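Local coordinates for RNA-induced transcriptional silencing complex protein tas3 (Schizosaccharomyces pombe, PDB 3D1B), which helps form the core of the RNA-induced transcriptional silencing complex with Ago1 and Chp1, serving RNAi-directed heterochromatin formation and accurate chromosome segregation, at residues L25-T30 / S61-F66; P89-V94 / Q114-A119; S32-A37 / Q57-A62. One frame throughout, in Å; residues are numbered along the deposited sequence.

Contact 1. Residues L25-T30 / S61-F66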
loop_
_atom_site.group_PDB
_atom_site.type_symbol
_atom_site.label_atom_id
_atom_site.label_comp_id
_atom_site.label_asym_id
_atom_site.label_seq_id
_atom_site.Cartn_x
_atom_site.Cartn_y
_atom_site.Cartn_z
ATOM N N LEU A 25 -10.129 16.032 -7.240
ATOM C CA LEU A 25 -11.304 15.160 -7.193
ATOM C C LEU A 25 -12.345 15.780 -6.277
ATOM O O LEU A 25 -12.021 16.230 -5.184
ATOM C CB LEU A 25 -10.925 13.779 -6.656
ATOM C CG LEU A 25 -10.100 12.918 -7.608
ATOM C CD1 LEU A 25 -9.579 11.692 -6.871
ATOM C CD2 LEU A 25 -10.960 12.516 -8.800
ATOM N N SER A 26 -13.597 15.790 -6.720
ATOM C CA SER A 26 -14.669 16.360 -5.919
ATOM C C SER A 26 -14.747 15.672 -4.562
ATOM O O SER A 26 -14.991 16.312 -3.536
ATOM C CB SER A 26 -16.003 16.220 -6.652
ATOM O OG SER A 26 -15.971 16.931 -7.879
ATOM N N PHE A 27 -14.531 14.360 -4.564
ATOM C CA PHE A 27 -14.572 13.574 -3.338
ATOM C C PHE A 27 -13.521 14.059 -2.343
ATOM O O PHE A 27 -13.760 14.099 -1.137
ATOM C CB PHE A 27 -14.359 12.095 -3.681
ATOM C CG PHE A 27 -14.425 11.167 -2.500
ATOM C CD1 PHE A 27 -15.542 11.145 -1.668
ATOM C CD2 PHE A 27 -13.372 10.292 -2.236
ATOM C CE1 PHE A 27 -15.613 10.260 -0.587
ATOM C CE2 PHE A 27 -13.430 9.404 -1.160
ATOM C CZ PHE A 27 -14.556 9.391 -0.335
ATOM N N PHE A 28 -12.347 14.422 -2.848
ATOM C CA PHE A 28 -11.279 14.912 -1.991
ATOM C C PHE A 28 -11.661 16.291 -1.457
ATOM O O PHE A 28 -11.517 16.572 -0.267
ATOM C CB PHE A 28 -9.978 15.027 -2.792
ATOM C CG PHE A 28 -8.812 15.534 -1.989
ATOM C CD1 PHE A 28 -7.972 14.650 -1.312
ATOM C CD2 PHE A 28 -8.546 16.899 -1.915
ATOM C CE1 PHE A 28 -6.878 15.120 -0.571
ATOM C CE2 PHE A 28 -7.459 17.379 -1.180
ATOM C CZ PHE A 28 -6.621 16.490 -0.508
ATOM N N GLN A 29 -12.172 17.136 -2.346
ATOM C CA GLN A 29 -12.537 18.504 -1.986
ATOM C C GLN A 29 -13.771 18.651 -1.103
ATOM O O GLN A 29 -14.053 19.748 -0.627
ATOM C CB GLN A 29 -12.695 19.351 -3.254
ATOM C CG GLN A 29 -11.457 19.333 -4.135
ATOM C CD GLN A 29 -11.443 20.435 -5.178
ATOM O OE1 GLN A 29 -12.488 20.935 -5.579
ATOM N NE2 GLN A 29 -10.249 20.803 -5.637
ATOM N N THR A 30 -14.520 17.569 -0.902
ATOM C CA THR A 30 -15.685 17.634 -0.026
ATOM C C THR A 30 -15.360 16.981 1.315
ATOM O O THR A 30 -16.185 16.973 2.224
ATOM C CB THR A 30 -16.930 16.943 -0.644
ATOM O OG1 THR A 30 -16.614 15.598 -1.016
ATOM C CG2 THR A 30 -17.405 17.707 -1.862
ATOM N N SER A 61 -8.842 6.553 3.168
ATOM C CA SER A 61 -9.265 5.848 4.377
ATOM C C SER A 61 -9.740 6.840 5.432
ATOM O O SER A 61 -10.408 6.463 6.398
ATOM C CB SER A 61 -8.120 5.003 4.955
ATOM O OG SER A 61 -7.162 5.808 5.631
ATOM N N ALA A 62 -9.400 8.112 5.233
ATOM C CA ALA A 62 -9.781 9.166 6.167
ATOM C C ALA A 62 -11.088 9.850 5.789
ATOM O O ALA A 62 -11.584 10.689 6.543
ATOM C CB ALA A 62 -8.671 10.211 6.260
ATOM N N SER A 63 -11.647 9.495 4.636
ATOM C CA SER A 63 -12.894 10.107 4.182
ATOM C C SER A 63 -14.023 9.791 5.149
ATOM O O SER A 63 -14.074 8.709 5.727
ATOM C CB SER A 63 -13.257 9.612 2.779
ATOM O OG SER A 63 -13.441 8.209 2.766
ATOM N N GLU A 64 -14.932 10.745 5.318
ATOM C CA GLU A 64 -16.054 10.576 6.233
ATOM C C GLU A 64 -17.377 10.834 5.524
ATOM O O GLU A 64 -18.427 10.366 5.961
ATOM C CB GLU A 64 -15.924 11.562 7.399
ATOM C CG GLU A 64 -14.546 11.605 8.040
ATOM C CD GLU A 64 -14.383 12.767 9.005
ATOM O OE1 GLU A 64 -14.845 13.883 8.679
ATOM O OE2 GLU A 64 -13.779 12.573 10.082
ATOM N N LYS A 65 -17.318 11.569 4.420
ATOM C CA LYS A 65 -18.524 11.932 3.692
ATOM C C LYS A 65 -18.759 11.250 2.354
ATOM O O LYS A 65 -18.054 11.509 1.383
ATOM C CB LYS A 65 -18.551 13.451 3.495
ATOM C CG LYS A 65 -18.432 14.227 4.801
ATOM C CD LYS A 65 -19.047 15.613 4.681
ATOM C CE LYS A 65 -18.040 16.642 4.220
ATOM N NZ LYS A 65 -18.640 17.640 3.286
ATOM N N PHE A 66 -19.771 10.389 2.313
ATOM C CA PHE A 66 -20.134 9.684 1.091
ATOM C C PHE A 66 -21.398 8.850 1.261
ATOM O O PHE A 66 -21.720 8.402 2.364
ATOM C CB PHE A 66 -18.978 8.790 0.615
ATOM C CG PHE A 66 -18.453 7.847 1.664
ATOM C CD1 PHE A 66 -19.062 6.619 1.893
ATOM C CD2 PHE A 66 -17.325 8.182 2.406
ATOM C CE1 PHE A 66 -18.547 5.734 2.849
ATOM C CE2 PHE A 66 -16.804 7.306 3.362
ATOM C CZ PHE A 66 -17.415 6.080 3.583
HETATM O O HOH W 1 -18.153 13.467 -0.760
#
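F27 pushes the far end of its ring against S63, CZ resting 3.4 Å from S63 CB, while CE1 beside it lies 3.9 Å from F66 CB. In this all-alpha C-terminal motif of Tas3, the short helix 26-29 is thereby joined to the loop that leaves helix 52-60. The F27 side chain leaves the backbone with CG anti to N (chi1 -178°), an extended course that carries the ring tip across to the loop. S63 suits the place because it is small enough for an aromatic ring to close on its CB, and its hydroxyl is occupied by a hydrogen bond to F60 O. At the ring's edge, close to its plane, K65 O lies 3.4 Å from F27 CE1, so the slightly positive aromatic rim meets a carbonyl oxygen. F66 CD2 also approaches F27 CE1, at 4.0 Å, the two side chains meeting at a slant. I115 and I98, from helices 109-122 and 89-105, also touch F27, so this phenylalanine is buried between those two helices and the loop. Toward the surface the contact turns polar. T30 is exposed, and its hydroxyl suits a boundary with water: a single water bridges the two segments, lying 2.6 Å from T30 OG1 and donating a hydrogen bond to K65 O at 2.9 Å.

Contact 2. Residues P89-V94 / Q114-A119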
loop_
_atom_site.group_PDB
_atom_site.type_symbol
_atom_site.label_atom_id
_atom_site.label_comp_id
_atom_site.label_asym_id
_atom_site.label_seq_id
_atom_site.Cartn_x
_atom_site.Cartn_y
_atom_site.Cartn_z
ATOM N N PRO A 89 -3.584 4.654 -15.683
ATOM C CA PRO A 89 -2.860 4.598 -14.405
ATOM C C PRO A 89 -3.432 5.266 -13.156
ATOM O O PRO A 89 -3.709 4.596 -12.153
ATOM C CB PRO A 89 -1.484 5.146 -14.769
ATOM C CG PRO A 89 -1.317 4.667 -16.174
ATOM C CD PRO A 89 -2.654 5.000 -16.777
ATOM N N PHE A 90 -3.566 6.586 -13.196
ATOM C CA PHE A 90 -4.095 7.330 -12.058
ATOM C C PHE A 90 -5.524 6.909 -11.751
ATOM O O PHE A 90 -5.873 6.663 -10.594
ATOM C CB PHE A 90 -4.060 8.832 -12.357
ATOM C CG PHE A 90 -4.755 9.677 -11.323
ATOM C CD1 PHE A 90 -4.151 9.939 -10.091
ATOM C CD2 PHE A 90 -6.009 10.218 -11.586
ATOM C CE1 PHE A 90 -4.787 10.734 -9.140
ATOM C CE2 PHE A 90 -6.655 11.012 -10.644
ATOM C CZ PHE A 90 -6.041 11.272 -9.414
ATOM N N ALA A 91 -6.349 6.830 -12.787
ATOM C CA ALA A 91 -7.744 6.447 -12.615
ATOM C C ALA A 91 -7.856 5.052 -12.015
ATOM O O ALA A 91 -8.669 4.820 -11.122
ATOM C CB ALA A 91 -8.477 6.507 -13.950
ATOM N N LYS A 92 -7.041 4.122 -12.503
ATOM C CA LYS A 92 -7.083 2.752 -11.989
ATOM C C LYS A 92 -6.717 2.708 -10.509
ATOM O O LYS A 92 -7.334 1.981 -9.727
ATOM C CB LYS A 92 -6.130 1.847 -12.780
ATOM C CG LYS A 92 -6.170 0.395 -12.312
ATOM C CD LYS A 92 -5.246 -0.512 -13.121
ATOM C CE LYS A 92 -5.697 -0.640 -14.566
ATOM N NZ LYS A 92 -4.838 -1.625 -15.307
ATOM N N ALA A 93 -5.705 3.480 -10.122
ATOM C CA ALA A 93 -5.281 3.510 -8.726
ATOM C C ALA A 93 -6.365 4.132 -7.849
ATOM O O ALA A 93 -6.579 3.705 -6.714
ATOM C CB ALA A 93 -3.974 4.286 -8.589
ATOM N N VAL A 94 -7.026 5.163 -8.366
ATOM C CA VAL A 94 -8.111 5.808 -7.629
ATOM C C VAL A 94 -9.250 4.805 -7.479
ATOM O O VAL A 94 -9.804 4.638 -6.395
ATOM C CB VAL A 94 -8.634 7.050 -8.377
ATOM C CG1 VAL A 94 -9.930 7.545 -7.735
ATOM C CG2 VAL A 94 -7.577 8.140 -8.351
ATOM N N GLN A 114 -18.716 7.407 -10.164
ATOM C CA GLN A 114 -18.616 8.831 -10.462
ATOM C C GLN A 114 -17.195 9.323 -10.180
ATOM O O GLN A 114 -16.612 10.058 -10.978
ATOM C CB GLN A 114 -19.613 9.632 -9.623
ATOM C CG GLN A 114 -21.066 9.352 -9.951
ATOM C CD GLN A 114 -22.013 10.088 -9.023
ATOM O OE1 GLN A 114 -22.024 11.320 -8.980
ATOM N NE2 GLN A 114 -22.810 9.338 -8.271
ATOM N N ILE A 115 -16.637 8.918 -9.043
ATOM C CA ILE A 115 -15.283 9.324 -8.680
ATOM C C ILE A 115 -14.294 8.821 -9.734
ATOM O O ILE A 115 -13.406 9.555 -10.176
ATOM C CB ILE A 115 -14.884 8.753 -7.301
ATOM C CG1 ILE A 115 -15.829 9.286 -6.219
ATOM C CG2 ILE A 115 -13.450 9.142 -6.971
ATOM C CD1 ILE A 115 -15.584 8.695 -4.847
ATOM N N LEU A 116 -14.455 7.568 -10.145
ATOM C CA LEU A 116 -13.566 6.985 -11.140
ATOM C C LEU A 116 -13.665 7.734 -12.464
ATOM O O LEU A 116 -12.653 7.996 -13.116
ATOM C CB LEU A 116 -13.908 5.504 -11.360
ATOM C CG LEU A 116 -13.104 4.830 -12.480
ATOM C CD1 LEU A 116 -11.632 4.763 -12.107
ATOM C CD2 LEU A 116 -13.651 3.429 -12.730
ATOM N N LYS A 117 -14.885 8.080 -12.856
ATOM C CA LYS A 117 -15.102 8.793 -14.107
ATOM C C LYS A 117 -14.418 10.156 -14.061
ATOM O O LYS A 117 -13.849 10.612 -15.054
ATOM C CB LYS A 117 -16.599 8.973 -14.365
ATOM C CG LYS A 117 -16.912 9.618 -15.706
ATOM C CD LYS A 117 -16.515 8.715 -16.866
ATOM C CE LYS A 117 -16.113 9.531 -18.086
ATOM N NZ LYS A 117 -17.134 10.561 -18.433
ATOM N N GLU A 118 -14.467 10.800 -12.901
ATOM C CA GLU A 118 -13.848 12.107 -12.738
ATOM C C GLU A 118 -12.331 11.964 -12.830
ATOM O O GLU A 118 -11.655 12.773 -13.470
ATOM C CB GLU A 118 -14.243 12.695 -11.385
ATOM C CG GLU A 118 -14.172 14.196 -11.306
ATOM C CD GLU A 118 -14.704 14.716 -9.986
ATOM O OE1 GLU A 118 -14.038 14.502 -8.958
ATOM O OE2 GLU A 118 -15.794 15.327 -9.975
ATOM N N ALA A 119 -11.795 10.924 -12.197
ATOM C CA ALA A 119 -10.357 10.687 -12.217
ATOM C C ALA A 119 -9.874 10.435 -13.641
ATOM O O ALA A 119 -8.810 10.912 -14.042
ATOM C CB ALA A 119 -10.004 9.495 -11.329
#
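I115 meets V94 first, its CG2 lying 3.9 Å from V94 CG1, the two branched side chains crossing at about a right angle. One residue on, L116 presses CD1 against A91 O, 3.1 Å away, with A91 CB also in contact; CG stands anti to the backbone N (chi1 175°) and the turn at chi2 (66°) then brings CD1 to the other helix, where the small A91 lets a long leucine lie close. At A119 the two segments come nearest, CA to CA 5.0 Å from A91, and a small residue suits so close an approach. Its CB sits among three residues: F90 CE2 at 3.7 Å, A91 CA at 4.0 Å and V94 CB at 4.1 Å. A119 O lies in the plane of the F90 ring, at its edge, while V94 CG2 is placed over one face, 3.6 Å above the plane and offset toward the rim. The same ring makes an edge-to-face stack with W21, and helix 52-60 adds L56 against V94. With local axes 8.7 Å apart and running at 162°, helices 89-105 and 109-122 form an antiparallel helical hairpin, part of the Tas3 C-terminal helical domain.

Contact 3. Residues S32-A37 / Q57-A62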
loop_
_atom_site.group_PDB
_atom_site.type_symbol
_atom_site.label_atom_id
_atom_site.label_comp_id
_atom_site.label_asym_id
_atom_site.label_seq_id
_atom_site.Cartn_x
_atom_site.Cartn_y
_atom_site.Cartn_z
ATOM N N SER A 32 -12.656 17.436 4.114
ATOM C CA SER A 32 -11.521 18.130 4.712
ATOM C C SER A 32 -10.603 17.130 5.402
ATOM O O SER A 32 -9.402 17.361 5.520
ATOM C CB SER A 32 -11.996 19.171 5.726
ATOM O OG SER A 32 -12.631 18.547 6.825
ATOM N N SER A 33 -11.176 16.021 5.860
ATOM C CA SER A 33 -10.396 14.985 6.532
ATOM C C SER A 33 -9.386 14.378 5.562
ATOM O O SER A 33 -8.312 13.946 5.970
ATOM C CB SER A 33 -11.315 13.890 7.087
ATOM O OG SER A 33 -12.081 13.288 6.060
ATOM N N CYS A 34 -9.732 14.346 4.279
ATOM C CA CYS A 34 -8.815 13.814 3.276
ATOM C C CYS A 34 -7.678 14.806 3.057
ATOM O O CYS A 34 -6.527 14.415 2.897
ATOM C CB CYS A 34 -9.538 13.560 1.951
ATOM S SG CYS A 34 -10.597 12.092 1.972
ATOM N N ALA A 35 -8.003 16.096 3.041
ATOM C CA ALA A 35 -6.979 17.117 2.854
ATOM C C ALA A 35 -6.014 17.066 4.037
ATOM O O ALA A 35 -4.794 17.147 3.870
ATOM C CB ALA A 35 -7.630 18.503 2.751
ATOM N N GLU A 36 -6.574 16.918 5.235
ATOM C CA GLU A 36 -5.780 16.841 6.451
ATOM C C GLU A 36 -4.883 15.606 6.431
ATOM O O GLU A 36 -3.733 15.653 6.867
ATOM C CB GLU A 36 -6.704 16.806 7.671
ATOM C CG GLU A 36 -7.313 18.163 8.011
ATOM C CD GLU A 36 -8.705 18.060 8.609
ATOM O OE1 GLU A 36 -8.927 17.182 9.470
ATOM O OE2 GLU A 36 -9.578 18.869 8.223
ATOM N N ALA A 37 -5.418 14.501 5.922
ATOM C CA ALA A 37 -4.669 13.251 5.844
ATOM C C ALA A 37 -3.496 13.372 4.872
ATOM O O ALA A 37 -2.392 12.893 5.145
ATOM C CB ALA A 37 -5.601 12.122 5.409
ATOM N N GLN A 57 -4.656 5.193 -0.963
ATOM C CA GLN A 57 -5.348 4.332 -0.019
ATOM C C GLN A 57 -5.417 4.966 1.369
ATOM O O GLN A 57 -6.462 4.942 2.018
ATOM C CB GLN A 57 -4.658 2.963 0.053
ATOM C CG GLN A 57 -5.539 1.871 0.641
ATOM C CD GLN A 57 -4.929 0.485 0.492
ATOM O OE1 GLN A 57 -4.188 0.223 -0.453
ATOM N NE2 GLN A 57 -5.253 -0.410 1.413
ATOM N N LEU A 58 -4.309 5.545 1.821
ATOM C CA LEU A 58 -4.268 6.168 3.134
ATOM C C LEU A 58 -5.176 7.384 3.213
ATOM O O LEU A 58 -5.950 7.535 4.165
ATOM C CB LEU A 58 -2.830 6.562 3.485
ATOM C CG LEU A 58 -1.929 5.350 3.731
ATOM C CD1 LEU A 58 -0.489 5.794 3.925
ATOM C CD2 LEU A 58 -2.430 4.603 4.964
ATOM N N VAL A 59 -5.086 8.243 2.205
ATOM C CA VAL A 59 -5.894 9.451 2.171
ATOM C C VAL A 59 -7.386 9.152 2.127
ATOM O O VAL A 59 -8.168 9.734 2.883
ATOM C CB VAL A 59 -5.504 10.329 0.968
ATOM C CG1 VAL A 59 -6.515 11.450 0.789
ATOM C CG2 VAL A 59 -4.113 10.910 1.192
ATOM N N PHE A 60 -7.796 8.239 1.257
ATOM C CA PHE A 60 -9.215 7.922 1.179
ATOM C C PHE A 60 -9.731 7.206 2.424
ATOM O O PHE A 60 -10.928 7.261 2.723
ATOM C CB PHE A 60 -9.516 7.098 -0.079
ATOM C CG PHE A 60 -9.365 7.873 -1.357
ATOM C CD1 PHE A 60 -9.670 9.230 -1.403
ATOM C CD2 PHE A 60 -8.952 7.244 -2.524
ATOM C CE1 PHE A 60 -9.562 9.949 -2.595
ATOM C CE2 PHE A 60 -8.844 7.958 -3.721
ATOM C CZ PHE A 60 -9.150 9.311 -3.751
ATOM N N SER A 61 -8.842 6.553 3.168
ATOM C CA SER A 61 -9.265 5.848 4.377
ATOM C C SER A 61 -9.740 6.840 5.432
ATOM O O SER A 61 -10.408 6.463 6.398
ATOM C CB SER A 61 -8.120 5.003 4.955
ATOM O OG SER A 61 -7.162 5.808 5.631
ATOM N N ALA A 62 -9.400 8.112 5.233
ATOM C CA ALA A 62 -9.781 9.166 6.167
ATOM C C ALA A 62 -11.088 9.850 5.789
ATOM O O ALA A 62 -11.584 10.689 6.543
ATOM C CB ALA A 62 -8.671 10.211 6.260
#
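S33 OG donates to A62 O at 2.7 Å, the one hydrogen bond between 32-37 and 57-62. The donor stands above the carbonyl plane, 43° out of it, with a C=O...donor angle of 128°. A chi1 of 59° sets OG between the backbone N and the carbonyl carbon of its own residue, aiming the hydroxyl across the gap; serine suits the spot because its short side chain both reaches and donates. With an alanine in its place, A62 O is likely to lose this donor and the chain at A62 its polar tie to helix 32-46. Within the second segment, S61 OG turns back to L58 O at 2.6 Å.

The rest is mostly van der Waals packing. C34, A37 and A62 are small enough to let the backbones approach, and V59 is the branched side chain among them. C34 and V59 are nearest in CA position, and C34 CB lies 3.9 Å from V59 CG1. A37 and A62 meet methyl to methyl, CB to CB at 3.7 Å, and A62 CB also rests 3.8 Å from S33 O.

Helix 26-29 closes one flank by setting F28 against C34, A35 and V59, while F60 turns to S97, I98 and L101 of helix 89-105. Where the second subunit of the assembly packs, its L74 lies on A37, S61 and A62, and Q57 NE2 bonds to T103 O of that subunit, so this helix-and-turn pair lies between its own helical core and the partner chain.

Overall arrangement
From the N terminus, helix 14-23 leads to helix 26-29, whose contact 1 with the loop after helix 52-60 closes a long excursion. Contact 3, between 32-37 and 57-62, starts later but ends on the same stretch, sharing S61 and A62 with contact 1. The two also touch where S63 packs on C34 and E64 on S33. The chain then passes helix 74-84 and reaches contact 2, a separate later closure between 89-94 and 114-119. It is tied to the earlier part by a probable hydrogen bond from S26 N to E118, by L25 on A119 and by V94 on F60, which join the N-terminal helices to the 89-105/109-122 hairpin. The second subunit lies against contacts 1 and 3.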